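Local coordinates for putative phosphinothricin n-acetyltransferase (Acinetobacter baylyi, PDB 2JLM), which probably catalyses acetyl transfer from acetyl-CoA to L-methionine sulfoximine and L-methionine sulfone, as a member of the GNAT acetyltransferase family, at residues N34-Y39 with R162-A167; G75-G80 with H94-H99; K89-H94 with V126-I131; L141-G146 with A167-T172. One frame throughout, in Å; residues are numbered along the deposited sequence.

Contact 1: N34-Y39 with R162-A167; sequences NSTALY and RWLDAA
Arg162 makes only a loose approach to Thr36: the side chain leaves the strand to one side, and its guanidinium atom NH2 ends 4.4 Å from Thr36 CG2, at an oblique angle to the group. The main touch comes two residues on, where Leu164 points toward the loop 34-39 and is gripped by two of its side chains. Its CD1 lies 3.9 Å from Thr36 CG2, and its CD2 is almost as near to the same methyl. Thr36 takes part with one branch alone. With OG1 between the backbone N and the carbonyl carbon (chi1 58°), CG2 is turned to the leucine, while OG1 hydrogen-bonds Asp132. Tyr39 slides past Leu164 in the opposite direction, bringing its phenol end alongside, with CZ 4.0 Å from Leu164 CD1 and OH 3.7 Å from Leu164 CB. At Asp165 the backbone alone comes near, its O being 4.3 Å from Tyr39 OH, too far for a bond; the side chain points away, and OD2 accepts from Gln155 N.

The loop turns just after helix 17-34, where Ser35 OG accepts from Ala37 N at 3.1 Å in an ST turn. The Tyr39 ring also stacks on Tyr88 of the second subunit, which places the contact beside that subunit. The segments therefore meet through methyl groups and the CZ-OH end of a phenol, held by van der Waals contact, while the polar ends of Thr36 and Asp165 are satisfied by residues outside the pair.

Contact 2: G75-G80 with H94-H99; sequences GFASWG and HSVYIH
Four backbone hydrogen bonds join these antiparallel strands, in two reciprocal pairs. Phe76 N donates to Tyr97 O and Tyr97 N to Phe76 O, both at 3.0 Å; in the second pair, Ser78 N reaches Ser95 O at 2.9 Å and Ser95 N reaches Ser78 O at 2.8 Å. Alternating with them, the non-hydrogen-bonded pairs Gly75-Ile98, Ala77-Val96 and Trp79-His94 bring the chains closest. CA-H...O contacts accompany these bonds, as from Ala77 CA to Ser95 O at 3.2 Å. Gly75 CA also makes a close approach to Tyr97 O, at 3.1 Å.

The side chains sort onto two faces. On one, Phe76 and Tyr97 run side by side in the same direction. A chi1 of 68° tucks the Phe76 ring over its own backbone, and its far end leans to the neighbouring strand, where CZ rests 3.5 Å from Tyr97 CD1. The ring planes are inclined at 36°, an oblique pairing. On the other face Ala77 CB meets Val96 CB at 4.1 Å, and the Trp79 and His94 side chains touch near their CB atoms before their rings diverge.

This is the beta hairpin of strands 73-81 and 91-98 in the middle of the sheet. Helix 17-34 covers the Phe76 and Tyr97 face through Ile24, Ile27 and Leu28, helix 107-121 packs on His94 and Ile98, and strand 63-68 continues the sheet beyond Gly75 and Ala77.

Contact 3: K89-H94 with V126-I131; sequences KYTVEH and VMVGCI
The Met127 side chain crosses that of His94 at about a right angle, with CE 4.0 Å from His94 CG. The bend at its chi3 (60°) puts the methyl there, while CG lies 4.0 Å from Val92 CG2. At the far end of the ring His94 NE2 comes within 3.4 Å of Gly129 CA. On the opposite face of the sheet Thr91 CG2 packs on Val128 CG2.

The strands are parallel, and bonds alternate along them: Tyr90 O accepts from Val126 N, Val92 N donates to Val126 O, Val92 O accepts from Val128 N, and His94 N gives Val128 O a longer bond of 3.2 Å. The next bond in the series is replaced by a water, which accepts from Cys130 N at 2.7 Å and donates to His94 O at 2.8 Å. It also donates to Glu93 OE2, which forms a salt bridge with Arg83 of the second subunit. Such parting of the two strands is consistent with the splay of a GNAT sheet.

Helix 107-121 makes the beta-alpha-beta crossover between them and covers His94 and Met127, and strand 162-172 flanks strand 126-132.

Contact 4: L141-G146 with A167-T172; sequences LHQKLG and AFYQLT
The last turn of helix 136-144 and the turn that leaves it rest on strand 162-172, a helix-on-sheet contact made at two points, Gln143 on Tyr169 and Gly146 on Leu171. At the first, the extended Gln143 chain crosses the tyrosine obliquely, and its NE2 sits 3.8 Å from Tyr169 CE2 and 3.9 Å from Tyr169 OH. Amide and ring planes are 62° apart, and the approach is a van der Waals one.

At the second, Leu171 carries its CG opposite the backbone N (chi1 169°), which directs the branch toward the end of the helix, where CD1 touches backbone rather than side chain, 3.7 Å from Gly146 O and 4.0 Å from Leu145 O. Gly146 is where the chain leaves the helix: its positive phi (97°) and the bond from Gly146 N to Gln143 O at 2.9 Å belong to a Schellman motif. A water that accepts from Thr172 N at 3.1 Å also makes a weak bond to Gly146 O. On the reverse side of the strand Gln170 points away from the helix, bonding Ser150 through OE1 and Gln154 of the second subunit through NE2.

Helix 107-121 also touches Leu145 and Leu171, so both helices meet over this part of the sheet. A helix that ends in a Schellman motif and lies against strand 162-172 in this way fits the alpha/beta layering of the GNAT fold.

Contacts 2, 3 and 4 follow one another across the sheet, with centres about 12 Å apart from 2 to 3 and about 10 Å from 3 to 4. His94 belongs to both contacts 2 and 3, and Gly80 N lies 2.8 Å from Glu93 O. Strand 162-172 serves contacts 1 and 4, and a probable hydrogen bond from Gly129 N to Tyr169 O (2.7 Å) joins contacts 3 and 4. Contact 1 is farther out, about 16 Å between centres from contact 2, where the poorly ordered Leu38 touches Tyr97. A bound acetate, probably from crystallisation, lies about 3 Å from the Ser95 side chain and about 4 Å from that of His94, and may mark a pocket.

Contact 1: N34-Y39 with R162-A167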
loop_
_atom_site.group_PDB
_atom_site.type_symbol
_atom_site.label_atom_id
_atom_site.label_comp_id
_atom_site.label_asym_id
_atom_site.label_seq_id
_atom_site.Cartn_x
_atom_site.Cartn_y
_atom_site.Cartn_z
ATOM N N ASN D 34 22.344 28.213 5.828
ATOM C CA ASN D 34 23.798 28.172 5.757
ATOM C C ASN D 34 24.408 27.620 4.468
ATOM O O ASN D 34 25.621 27.702 4.282
ATOM C CB ASN D 34 24.361 27.441 6.983
ATOM C CG ASN D 34 23.969 28.122 8.287
ATOM O OD1 ASN D 34 24.213 29.317 8.473
ATOM N ND2 ASN D 34 23.347 27.369 9.191
ATOM N N SER D 35 23.584 27.079 3.572
ATOM C CA SER D 35 24.119 26.470 2.351
ATOM C C SER D 35 23.281 26.710 1.101
ATOM O O SER D 35 22.172 27.259 1.162
ATOM C CB SER D 35 24.304 24.965 2.544
ATOM O OG SER D 35 23.055 24.295 2.469
ATOM N N THR D 36 23.829 26.278 -0.032
ATOM C CA THR D 36 23.124 26.342 -1.310
ATOM C C THR D 36 22.384 25.036 -1.583
ATOM O O THR D 36 22.004 24.758 -2.719
ATOM C CB THR D 36 24.096 26.617 -2.482
ATOM O OG1 THR D 36 25.099 25.594 -2.539
ATOM C CG2 THR D 36 24.777 27.959 -2.314
ATOM N N ALA D 37 22.182 24.244 -0.532
ATOM C CA ALA D 37 21.683 22.874 -0.664
ATOM C C ALA D 37 20.170 22.806 -0.793
ATOM O O ALA D 37 19.616 21.819 -1.286
ATOM N N LEU D 38 19.501 23.849 -0.329
ATOM C CA LEU D 38 18.071 23.981 -0.545
ATOM C C LEU D 38 17.874 25.374 -1.114
ATOM O O LEU D 38 18.589 26.309 -0.737
ATOM C CB LEU D 38 17.304 23.809 0.765
ATOM C CG LEU D 38 15.982 23.043 0.683
ATOM C CD1 LEU D 38 15.283 23.031 2.037
ATOM C CD2 LEU D 38 15.073 23.621 -0.393
ATOM N N TYR D 39 16.935 25.524 -2.036
ATOM C CA TYR D 39 16.809 26.808 -2.712
ATOM C C TYR D 39 15.750 27.725 -2.098
ATOM O O TYR D 39 15.141 28.536 -2.793
ATOM C CB TYR D 39 16.650 26.627 -4.228
ATOM C CG TYR D 39 17.981 26.523 -4.957
ATOM C CD1 TYR D 39 18.184 27.152 -6.180
ATOM C CD2 TYR D 39 19.043 25.819 -4.405
ATOM C CE1 TYR D 39 19.410 27.061 -6.845
ATOM C CE2 TYR D 39 20.269 25.727 -5.058
ATOM C CZ TYR D 39 20.448 26.349 -6.278
ATOM O OH TYR D 39 21.665 26.259 -6.932
ATOM N N ARG D 162 24.496 36.033 -5.148
ATOM C CA ARG D 162 25.259 35.574 -6.307
ATOM C C ARG D 162 24.571 34.487 -7.133
ATOM O O ARG D 162 23.775 33.698 -6.618
ATOM C CB ARG D 162 26.679 35.130 -5.908
ATOM C CG ARG D 162 26.755 33.866 -5.073
ATOM C CD ARG D 162 28.203 33.520 -4.704
ATOM N NE ARG D 162 28.309 32.131 -4.254
ATOM C CZ ARG D 162 28.312 31.758 -2.980
ATOM N NH1 ARG D 162 28.232 32.673 -2.021
ATOM N NH2 ARG D 162 28.405 30.471 -2.665
ATOM N N TRP D 163 24.888 34.474 -8.425
ATOM C CA TRP D 163 24.382 33.472 -9.346
ATOM C C TRP D 163 24.989 32.112 -9.042
ATOM O O TRP D 163 26.194 31.994 -8.805
ATOM C CB TRP D 163 24.689 33.877 -10.796
ATOM C CG TRP D 163 24.035 35.166 -11.177
ATOM C CD1 TRP D 163 24.658 36.321 -11.540
ATOM C CD2 TRP D 163 22.629 35.444 -11.193
ATOM N NE1 TRP D 163 23.730 37.299 -11.795
ATOM C CE2 TRP D 163 22.474 36.790 -11.589
ATOM C CE3 TRP D 163 21.481 34.680 -10.928
ATOM C CZ2 TRP D 163 21.214 37.396 -11.732
ATOM C CZ3 TRP D 163 20.227 35.282 -11.056
ATOM C CH2 TRP D 163 20.105 36.627 -11.459
ATOM N N LEU D 164 24.152 31.083 -9.061
ATOM C CA LEU D 164 24.606 29.718 -8.819
ATOM C C LEU D 164 24.331 28.864 -10.034
ATOM O O LEU D 164 23.340 29.068 -10.735
ATOM C CB LEU D 164 23.867 29.118 -7.627
ATOM C CG LEU D 164 23.891 29.974 -6.366
ATOM C CD1 LEU D 164 22.897 29.432 -5.342
ATOM C CD2 LEU D 164 25.319 30.039 -5.811
ATOM N N ASP D 165 25.210 27.897 -10.262
ATOM C CA ASP D 165 25.047 26.937 -11.332
ATOM C C ASP D 165 24.381 25.703 -10.739
ATOM O O ASP D 165 24.791 25.224 -9.689
ATOM C CB ASP D 165 26.415 26.578 -11.919
ATOM C CG ASP D 165 27.082 27.763 -12.601
ATOM O OD1 ASP D 165 28.294 27.675 -12.907
ATOM O OD2 ASP D 165 26.390 28.780 -12.841
ATOM N N ALA D 166 23.336 25.214 -11.394
ATOM C CA ALA D 166 22.646 24.012 -10.947
ATOM C C ALA D 166 23.085 22.821 -11.799
ATOM O O ALA D 166 22.712 22.717 -12.963
ATOM C CB ALA D 166 21.154 24.205 -11.047
ATOM N N ALA D 167 23.894 21.935 -11.226
ATOM C CA ALA D 167 24.357 20.768 -11.967
ATOM C C ALA D 167 23.359 19.640 -11.788
ATOM O O ALA D 167 22.785 19.482 -10.708
ATOM C CB ALA D 167 25.730 20.338 -11.489
#

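Contact 2: G75-G80 with H94-H99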
loop_
_atom_site.group_PDB
_atom_site.type_symbol
_atom_site.label_atom_id
_atom_site.label_comp_id
_atom_site.label_asym_id
_atom_site.label_seq_id
_atom_site.Cartn_x
_atom_site.Cartn_y
_atom_site.Cartn_z
ATOM N N GLY D 75 20.043 12.242 10.042
ATOM C CA GLY D 75 19.854 12.745 8.699
ATOM C C GLY D 75 18.848 11.876 7.990
ATOM O O GLY D 75 18.482 10.810 8.493
ATOM N N PHE D 76 18.394 12.332 6.830
ATOM C CA PHE D 76 17.370 11.617 6.075
ATOM C C PHE D 76 17.548 11.770 4.565
ATOM O O PHE D 76 18.252 12.660 4.087
ATOM C CB PHE D 76 15.971 12.074 6.504
ATOM C CG PHE D 76 15.650 13.487 6.120
ATOM C CD1 PHE D 76 14.905 13.759 4.985
ATOM C CD2 PHE D 76 16.100 14.549 6.892
ATOM C CE1 PHE D 76 14.610 15.069 4.624
ATOM C CE2 PHE D 76 15.810 15.857 6.537
ATOM C CZ PHE D 76 15.066 16.115 5.401
ATOM N N ALA D 77 16.933 10.874 3.811
ATOM C CA ALA D 77 16.963 10.971 2.364
ATOM C C ALA D 77 15.549 10.747 1.882
ATOM O O ALA D 77 14.752 10.103 2.560
ATOM C CB ALA D 77 17.900 9.941 1.766
ATOM N N SER D 78 15.229 11.285 0.717
ATOM C CA SER D 78 13.873 11.192 0.219
ATOM C C SER D 78 13.875 11.488 -1.276
ATOM O O SER D 78 14.895 11.901 -1.825
ATOM C CB SER D 78 12.996 12.194 0.962
ATOM O OG SER D 78 11.626 12.024 0.634
ATOM N N TRP D 79 12.745 11.256 -1.938
ATOM C CA TRP D 79 12.568 11.750 -3.303
ATOM C C TRP D 79 11.170 12.305 -3.526
ATOM O O TRP D 79 10.277 12.115 -2.711
ATOM C CB TRP D 79 12.927 10.698 -4.362
ATOM C CG TRP D 79 11.956 9.574 -4.507
ATOM C CD1 TRP D 79 10.632 9.670 -4.829
ATOM C CD2 TRP D 79 12.235 8.173 -4.372
ATOM N NE1 TRP D 79 10.066 8.424 -4.882
ATOM C CE2 TRP D 79 11.027 7.487 -4.607
ATOM C CE3 TRP D 79 13.380 7.437 -4.063
ATOM C CZ2 TRP D 79 10.937 6.102 -4.544
ATOM C CZ3 TRP D 79 13.286 6.064 -4.000
ATOM C CH2 TRP D 79 12.072 5.409 -4.238
ATOM N N GLY D 80 11.012 13.028 -4.625
ATOM C CA GLY D 80 9.740 13.578 -5.027
ATOM C C GLY D 80 9.701 13.637 -6.541
ATOM O O GLY D 80 10.584 13.111 -7.227
ATOM N N HIS D 94 15.768 13.125 -5.938
ATOM C CA HIS D 94 16.051 12.781 -4.551
ATOM C C HIS D 94 16.820 13.886 -3.862
ATOM O O HIS D 94 17.460 14.726 -4.504
ATOM C CB HIS D 94 16.918 11.529 -4.492
ATOM C CG HIS D 94 18.282 11.727 -5.077
ATOM N ND1 HIS D 94 19.394 11.995 -4.309
ATOM C CD2 HIS D 94 18.704 11.735 -6.366
ATOM C CE1 HIS D 94 20.446 12.141 -5.092
ATOM N NE2 HIS D 94 20.056 11.987 -6.345
ATOM N N SER D 95 16.782 13.855 -2.540
ATOM C CA SER D 95 17.598 14.749 -1.743
ATOM C C SER D 95 18.030 14.037 -0.471
ATOM O O SER D 95 17.389 13.085 -0.022
ATOM C CB SER D 95 16.842 16.042 -1.436
ATOM O OG SER D 95 15.505 15.768 -1.051
ATOM N N VAL D 96 19.143 14.483 0.089
ATOM C CA VAL D 96 19.675 13.895 1.301
ATOM C C VAL D 96 20.276 15.002 2.161
ATOM O O VAL D 96 21.077 15.805 1.686
ATOM C CB VAL D 96 20.701 12.791 0.980
ATOM C CG1 VAL D 96 21.740 13.288 -0.015
ATOM C CG2 VAL D 96 21.365 12.271 2.264
ATOM N N TYR D 97 19.850 15.071 3.416
ATOM C CA TYR D 97 20.345 16.090 4.338
ATOM C C TYR D 97 20.941 15.450 5.574
ATOM O O TYR D 97 20.328 14.579 6.187
ATOM C CB TYR D 97 19.222 17.037 4.745
ATOM C CG TYR D 97 18.556 17.716 3.578
ATOM C CD1 TYR D 97 17.425 17.166 2.996
ATOM C CD2 TYR D 97 19.056 18.910 3.053
ATOM C CE1 TYR D 97 16.803 17.774 1.924
ATOM C CE2 TYR D 97 18.433 19.528 1.971
ATOM C CZ TYR D 97 17.304 18.949 1.412
ATOM O OH TYR D 97 16.659 19.537 0.346
ATOM N N ILE D 98 22.143 15.875 5.933
ATOM C CA ILE D 98 22.799 15.344 7.114
ATOM C C ILE D 98 22.831 16.394 8.191
ATOM O O ILE D 98 23.095 17.567 7.912
ATOM C CB ILE D 98 24.234 14.885 6.830
ATOM C CG1 ILE D 98 24.228 13.798 5.760
ATOM C CG2 ILE D 98 24.858 14.338 8.103
ATOM C CD1 ILE D 98 23.078 12.801 5.935
ATOM N N HIS D 99 22.553 15.971 9.423
ATOM C CA HIS D 99 22.554 16.877 10.566
ATOM C C HIS D 99 23.926 17.538 10.703
ATOM O O HIS D 99 24.945 16.910 10.420
ATOM C CB HIS D 99 22.198 16.121 11.836
ATOM C CG HIS D 99 22.220 16.972 13.062
ATOM N ND1 HIS D 99 23.389 17.415 13.640
ATOM C CD2 HIS D 99 21.211 17.466 13.821
ATOM C CE1 HIS D 99 23.103 18.150 14.701
ATOM N NE2 HIS D 99 21.787 18.192 14.832
#

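Contact 3: K89-H94 with V126-I131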
loop_
_atom_site.group_PDB
_atom_site.type_symbol
_atom_site.label_atom_id
_atom_site.label_comp_id
_atom_site.label_asym_id
_atom_site.label_seq_id
_atom_site.Cartn_x
_atom_site.Cartn_y
_atom_site.Cartn_z
ATOM N N LYS D 89 6.798 9.850 -15.247
ATOM C CA LYS D 89 6.411 8.925 -14.169
ATOM C C LYS D 89 7.542 8.061 -13.596
ATOM O O LYS D 89 7.498 7.667 -12.428
ATOM C CB LYS D 89 5.269 8.017 -14.633
ATOM C CG LYS D 89 5.607 7.198 -15.865
ATOM C CD LYS D 89 4.357 6.628 -16.499
ATOM C CE LYS D 89 3.869 5.397 -15.768
ATOM N NZ LYS D 89 2.739 4.763 -16.506
ATOM N N TYR D 90 8.551 7.762 -14.405
ATOM C CA TYR D 90 9.608 6.858 -13.958
ATOM C C TYR D 90 10.852 7.599 -13.479
ATOM O O TYR D 90 11.895 6.991 -13.241
ATOM C CB TYR D 90 9.973 5.864 -15.056
ATOM C CG TYR D 90 8.835 4.959 -15.463
ATOM C CD1 TYR D 90 8.306 4.029 -14.574
ATOM C CD2 TYR D 90 8.288 5.038 -16.740
ATOM C CE1 TYR D 90 7.251 3.199 -14.952
ATOM C CE2 TYR D 90 7.252 4.217 -17.128
ATOM C CZ TYR D 90 6.736 3.302 -16.233
ATOM O OH TYR D 90 5.706 2.490 -16.635
ATOM N N THR D 91 10.727 8.911 -13.310
ATOM C CA THR D 91 11.857 9.725 -12.880
ATOM C C THR D 91 11.519 10.382 -11.562
ATOM O O THR D 91 10.454 10.985 -11.408
ATOM C CB THR D 91 12.179 10.812 -13.934
ATOM O OG1 THR D 91 12.451 10.181 -15.186
ATOM C CG2 THR D 91 13.387 11.648 -13.530
ATOM N N VAL D 92 12.417 10.253 -10.596
ATOM C CA VAL D 92 12.234 10.955 -9.335
ATOM C C VAL D 92 13.445 11.837 -9.107
ATOM O O VAL D 92 14.508 11.612 -9.689
ATOM C CB VAL D 92 12.060 9.976 -8.160
ATOM C CG1 VAL D 92 10.893 9.036 -8.434
ATOM C CG2 VAL D 92 13.330 9.166 -7.943
ATOM N N GLU D 93 13.274 12.861 -8.286
ATOM C CA GLU D 93 14.390 13.674 -7.861
ATOM C C GLU D 93 14.555 13.458 -6.359
ATOM O O GLU D 93 13.600 13.574 -5.608
ATOM C CB GLU D 93 14.140 15.146 -8.170
ATOM C CG GLU D 93 15.164 16.057 -7.523
ATOM C CD GLU D 93 15.012 17.506 -7.956
ATOM O OE1 GLU D 93 14.202 17.770 -8.872
ATOM O OE2 GLU D 93 15.708 18.377 -7.381
ATOM N N HIS D 94 15.768 13.125 -5.938
ATOM C CA HIS D 94 16.051 12.781 -4.551
ATOM C C HIS D 94 16.820 13.886 -3.862
ATOM O O HIS D 94 17.460 14.726 -4.504
ATOM C CB HIS D 94 16.918 11.529 -4.492
ATOM C CG HIS D 94 18.282 11.727 -5.077
ATOM N ND1 HIS D 94 19.394 11.995 -4.309
ATOM C CD2 HIS D 94 18.704 11.735 -6.366
ATOM C CE1 HIS D 94 20.446 12.141 -5.092
ATOM N NE2 HIS D 94 20.056 11.987 -6.345
ATOM N N VAL D 126 14.915 6.472 -13.467
ATOM C CA VAL D 126 15.959 7.477 -13.328
ATOM C C VAL D 126 15.823 8.253 -12.013
ATOM O O VAL D 126 14.747 8.730 -11.672
ATOM C CB VAL D 126 15.925 8.501 -14.492
ATOM C CG1 VAL D 126 16.853 9.648 -14.196
ATOM C CG2 VAL D 126 16.305 7.844 -15.821
ATOM N N MET D 127 16.923 8.379 -11.282
ATOM C CA MET D 127 16.974 9.288 -10.144
ATOM C C MET D 127 17.792 10.503 -10.531
ATOM O O MET D 127 18.917 10.366 -11.006
ATOM C CB MET D 127 17.639 8.605 -8.950
ATOM C CG MET D 127 16.913 7.360 -8.466
ATOM S SD MET D 127 17.818 6.584 -7.116
ATOM C CE MET D 127 17.827 7.884 -5.898
ATOM N N VAL D 128 17.239 11.692 -10.338
ATOM C CA VAL D 128 17.982 12.917 -10.637
ATOM C C VAL D 128 18.334 13.654 -9.372
ATOM O O VAL D 128 17.465 13.933 -8.542
ATOM C CB VAL D 128 17.155 13.883 -11.476
ATOM C CG1 VAL D 128 17.916 15.208 -11.668
ATOM C CG2 VAL D 128 16.793 13.244 -12.809
ATOM N N GLY D 129 19.609 13.982 -9.225
ATOM C CA GLY D 129 20.028 14.901 -8.181
ATOM C C GLY D 129 20.398 16.267 -8.745
ATOM O O GLY D 129 21.099 16.380 -9.748
ATOM N N CYS D 130 19.923 17.314 -8.096
ATOM C CA CYS D 130 20.256 18.661 -8.508
ATOM C C CYS D 130 21.188 19.317 -7.481
ATOM O O CYS D 130 20.793 19.569 -6.352
ATOM C CB CYS D 130 18.981 19.483 -8.686
ATOM S SG CYS D 130 19.284 21.149 -9.290
ATOM N N ILE D 131 22.424 19.591 -7.896
ATOM C CA ILE D 131 23.511 19.993 -6.987
ATOM C C ILE D 131 24.164 21.306 -7.441
ATOM O O ILE D 131 24.423 21.496 -8.635
ATOM C CB ILE D 131 24.605 18.915 -6.992
ATOM C CG1 ILE D 131 24.001 17.547 -6.655
ATOM C CG2 ILE D 131 25.730 19.273 -6.041
ATOM C CD1 ILE D 131 24.840 16.372 -7.121
HETATM O O HOH W 1 18.036 16.899 -6.175
#

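Contact 4: L141-G146 with A167-T172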
loop_
_atom_site.group_PDB
_atom_site.type_symbol
_atom_site.label_atom_id
_atom_site.label_comp_id
_atom_site.label_asym_id
_atom_site.label_seq_id
_atom_site.Cartn_x
_atom_site.Cartn_y
_atom_site.Cartn_z
ATOM N N LEU D 141 30.321 12.285 -4.223
ATOM C CA LEU D 141 29.479 11.261 -3.627
ATOM C C LEU D 141 28.553 10.656 -4.682
ATOM O O LEU D 141 28.396 9.446 -4.760
ATOM C CB LEU D 141 28.647 11.854 -2.492
ATOM C CG LEU D 141 27.469 10.992 -2.043
ATOM C CD1 LEU D 141 27.886 10.095 -0.899
ATOM C CD2 LEU D 141 26.300 11.860 -1.633
ATOM N N HIS D 142 27.939 11.501 -5.500
ATOM C CA HIS D 142 27.047 11.007 -6.545
ATOM C C HIS D 142 27.798 10.193 -7.594
ATOM O O HIS D 142 27.320 9.150 -8.067
ATOM C CB HIS D 142 26.286 12.166 -7.186
ATOM C CG HIS D 142 25.233 12.751 -6.298
ATOM N ND1 HIS D 142 23.890 12.477 -6.454
ATOM C CD2 HIS D 142 25.324 13.590 -5.240
ATOM C CE1 HIS D 142 23.201 13.128 -5.533
ATOM N NE2 HIS D 142 24.049 13.811 -4.782
ATOM N N GLN D 143 28.990 10.649 -7.951
ATOM C CA GLN D 143 29.799 9.878 -8.882
ATOM C C GLN D 143 30.153 8.502 -8.327
ATOM O O GLN D 143 30.096 7.489 -9.042
ATOM C CB GLN D 143 31.033 10.667 -9.294
ATOM C CG GLN D 143 30.658 11.840 -10.174
ATOM C CD GLN D 143 31.779 12.822 -10.415
ATOM O OE1 GLN D 143 32.858 12.730 -9.818
ATOM N NE2 GLN D 143 31.523 13.788 -11.295
ATOM N N LYS D 144 30.483 8.445 -7.045
ATOM C CA LYS D 144 30.891 7.162 -6.481
ATOM C C LYS D 144 29.726 6.181 -6.434
ATOM O O LYS D 144 29.926 4.974 -6.400
ATOM C CB LYS D 144 31.568 7.330 -5.108
ATOM C CG LYS D 144 33.004 7.874 -5.237
ATOM C CD LYS D 144 33.857 7.581 -4.002
ATOM N N LEU D 145 28.506 6.708 -6.449
ATOM C CA LEU D 145 27.322 5.859 -6.472
ATOM C C LEU D 145 26.889 5.551 -7.904
ATOM O O LEU D 145 25.892 4.874 -8.121
ATOM C CB LEU D 145 26.181 6.530 -5.718
ATOM C CG LEU D 145 26.381 6.628 -4.204
ATOM C CD1 LEU D 145 25.477 7.687 -3.608
ATOM C CD2 LEU D 145 26.140 5.288 -3.540
ATOM N N GLY D 146 27.619 6.084 -8.881
ATOM C CA GLY D 146 27.351 5.754 -10.270
ATOM C C GLY D 146 26.487 6.771 -11.001
ATOM O O GLY D 146 26.080 6.537 -12.136
ATOM N N ALA D 167 23.894 21.935 -11.226
ATOM C CA ALA D 167 24.357 20.768 -11.967
ATOM C C ALA D 167 23.359 19.640 -11.788
ATOM O O ALA D 167 22.785 19.482 -10.708
ATOM C CB ALA D 167 25.730 20.338 -11.489
ATOM N N PHE D 168 23.137 18.871 -12.850
ATOM C CA PHE D 168 22.226 17.738 -12.770
ATOM C C PHE D 168 22.974 16.441 -12.894
ATOM O O PHE D 168 23.766 16.245 -13.812
ATOM C CB PHE D 168 21.127 17.837 -13.828
ATOM C CG PHE D 168 20.168 18.957 -13.577
ATOM C CD1 PHE D 168 20.444 20.235 -14.035
ATOM C CD2 PHE D 168 19.012 18.744 -12.847
ATOM C CE1 PHE D 168 19.570 21.276 -13.789
ATOM C CE2 PHE D 168 18.134 19.783 -12.594
ATOM C CZ PHE D 168 18.411 21.049 -13.070
ATOM N N TYR D 169 22.734 15.559 -11.938
ATOM C CA TYR D 169 23.306 14.225 -11.983
ATOM C C TYR D 169 22.166 13.203 -12.000
ATOM O O TYR D 169 21.147 13.362 -11.315
ATOM C CB TYR D 169 24.275 14.014 -10.803
ATOM C CG TYR D 169 25.579 14.766 -11.006
ATOM C CD1 TYR D 169 25.661 16.126 -10.755
ATOM C CD2 TYR D 169 26.710 14.123 -11.503
ATOM C CE1 TYR D 169 26.846 16.833 -10.968
ATOM C CE2 TYR D 169 27.899 14.817 -11.715
ATOM C CZ TYR D 169 27.957 16.171 -11.444
ATOM O OH TYR D 169 29.125 16.870 -11.657
ATOM N N GLN D 170 22.321 12.164 -12.802
ATOM C CA GLN D 170 21.261 11.174 -12.908
ATOM C C GLN D 170 21.823 9.770 -12.798
ATOM O O GLN D 170 22.969 9.497 -13.189
ATOM C CB GLN D 170 20.519 11.323 -14.240
ATOM C CG GLN D 170 21.258 10.650 -15.418
ATOM C CD GLN D 170 20.476 10.734 -16.699
ATOM O OE1 GLN D 170 20.531 11.741 -17.410
ATOM N NE2 GLN D 170 19.731 9.678 -17.002
ATOM N N LEU D 171 21.006 8.873 -12.261
ATOM C CA LEU D 171 21.366 7.472 -12.183
ATOM C C LEU D 171 20.273 6.692 -12.898
ATOM O O LEU D 171 19.100 6.793 -12.535
ATOM C CB LEU D 171 21.450 7.045 -10.719
ATOM C CG LEU D 171 21.553 5.546 -10.440
ATOM C CD1 LEU D 171 22.929 5.040 -10.852
ATOM C CD2 LEU D 171 21.281 5.262 -8.966
ATOM N N THR D 172 20.647 5.918 -13.910
ATOM C CA THR D 172 19.658 5.138 -14.654
ATOM C C THR D 172 19.621 3.692 -14.167
ATOM O O THR D 172 20.639 3.018 -14.105
ATOM C CB THR D 172 19.901 5.203 -16.179
ATOM O OG1 THR D 172 20.053 6.570 -16.575
ATOM C CG2 THR D 172 18.722 4.597 -16.942
HETATM O O HOH W 2 23.688 6.230 -14.551
#